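Local coordinates for MtN3/saliva family (Thermodesulfovibrio yellowstonii, PDB 4RNG), which is a SemiSWEET, a bacterial homologue of the SWEET transporters, and probably carries sugar across the membrane, at residues C[64-67]-C[68-72]. Sequence-based numbering, arbitrary orientation.
Sequences IPVI and LANLI
L68 meets I64 one turn back at the start of helix 64-87, where the i to i+4 pattern of an α-helix is easily followed. Its amide N donates to I64 O at 3.0 Å, almost straight at 172°, while its CD1 methyl rests 3.7 Å from CG2 of I64, the two side chains crossing at a slant. That I64 methyl stands opposite the backbone N, which leaves it beside the carbonyl carbon and directed toward the leucine. At A69 the backbone bond to P65 O repeats, and the small CB lies 3.4 Å from the same oxygen.

N70 keeps the backbone bond to V66 O, weakly, and adds a second one: its side-chain ND2 reaches back to the same V66 O, a short 2.6 Å and essentially linear at 179°. With chi1 at -77°, CG swings back beside the residue's own backbone N, and the oxygen falls in the amide plane. One carbonyl thus takes two donors from one residue, and this grip should fix the rotation of the carboxamide, which also has V66 CG1 alongside. L71 continues the pattern, its N bonding to I67 O, with CD1 packed 4.0 Å from I67 CG2 as the two side chains lie alongside each other, pointing the same way.

In the fold, I67, N70 and L71 lean on helix 41-60 of the same chain, N70 touching I51 and W54, while P65 meets N9 of helix 7-21. P65 and V66 also pack on Y57 of the second subunit, and A69 on its W54, placing this face of the helix start at the interface between the two subunits of the predicted membrane-spanning bundle.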
# COMPACT_ATOMS: atom_id res chain seq x y z
N ILE C 64 -16.24 -2.20 -7.55
CA ILE C 64 -16.37 -2.56 -6.14
C ILE C 64 -15.08 -3.03 -5.46
O ILE C 64 -14.86 -2.72 -4.29
CB ILE C 64 -17.43 -3.69 -5.97
CG1 ILE C 64 -18.83 -3.13 -6.03
CG2 ILE C 64 -17.35 -4.29 -4.59
CD1 ILE C 64 -19.14 -2.32 -4.82
N PRO C 65 -14.25 -3.84 -6.14
CA PRO C 65 -13.04 -4.23 -5.38
C PRO C 65 -12.09 -3.05 -5.07
O PRO C 65 -11.49 -3.01 -3.98
CB PRO C 65 -12.36 -5.26 -6.29
CG PRO C 65 -13.10 -5.23 -7.58
CD PRO C 65 -14.44 -4.65 -7.35
N VAL C 66 -11.99 -2.09 -5.99
CA VAL C 66 -11.18 -0.89 -5.75
C VAL C 66 -11.77 -0.07 -4.60
O VAL C 66 -11.05 0.38 -3.70
CB VAL C 66 -11.11 -0.01 -6.99
CG1 VAL C 66 -10.15 1.16 -6.76
CG2 VAL C 66 -10.69 -0.84 -8.18
N ILE C 67 -13.08 0.07 -4.62
CA ILE C 67 -13.77 0.80 -3.57
C ILE C 67 -13.52 0.18 -2.18
O ILE C 67 -13.08 0.86 -1.26
CB ILE C 67 -15.26 0.84 -3.86
CG1 ILE C 67 -15.50 1.64 -5.15
CG2 ILE C 67 -16.00 1.46 -2.68
CD1 ILE C 67 -16.92 1.58 -5.69
N LEU C 68 -13.82 -1.10 -2.05
CA LEU C 68 -13.75 -1.77 -0.77
C LEU C 68 -12.33 -1.81 -0.19
O LEU C 68 -12.10 -1.47 0.98
CB LEU C 68 -14.26 -3.20 -0.93
CG LEU C 68 -15.77 -3.36 -1.09
CD1 LEU C 68 -16.17 -4.82 -1.17
CD2 LEU C 68 -16.53 -2.66 -0.01
N ALA C 69 -11.37 -2.23 -1.00
CA ALA C 69 -10.01 -2.37 -0.52
C ALA C 69 -9.48 -1.04 0.01
O ALA C 69 -8.71 -1.01 0.97
CB ALA C 69 -9.10 -2.90 -1.61
N ASN C 70 -9.85 0.04 -0.64
CA ASN C 70 -9.28 1.31 -0.25
C ASN C 70 -9.91 1.90 1.01
O ASN C 70 -9.19 2.37 1.91
CB ASN C 70 -9.34 2.26 -1.44
CG ASN C 70 -8.26 1.94 -2.47
OD1 ASN C 70 -7.11 2.34 -2.31
ND2 ASN C 70 -8.59 1.13 -3.46
N LEU C 71 -11.22 1.78 1.15
CA LEU C 71 -11.87 2.22 2.37
C LEU C 71 -11.29 1.49 3.58
O LEU C 71 -10.95 2.10 4.58
CB LEU C 71 -13.37 2.02 2.30
CG LEU C 71 -14.04 2.97 1.30
CD1 LEU C 71 -15.52 2.64 1.10
CD2 LEU C 71 -13.84 4.41 1.69
N ILE C 72 -11.21 0.17 3.48
CA ILE C 72 -10.74 -0.63 4.58
C ILE C 72 -9.25 -0.43 4.85
O ILE C 72 -8.83 -0.39 6.01
CB ILE C 72 -11.08 -2.10 4.35
CG1 ILE C 72 -12.59 -2.25 4.10
CG2 ILE C 72 -10.66 -2.96 5.53
CD1 ILE C 72 -12.94 -3.56 3.50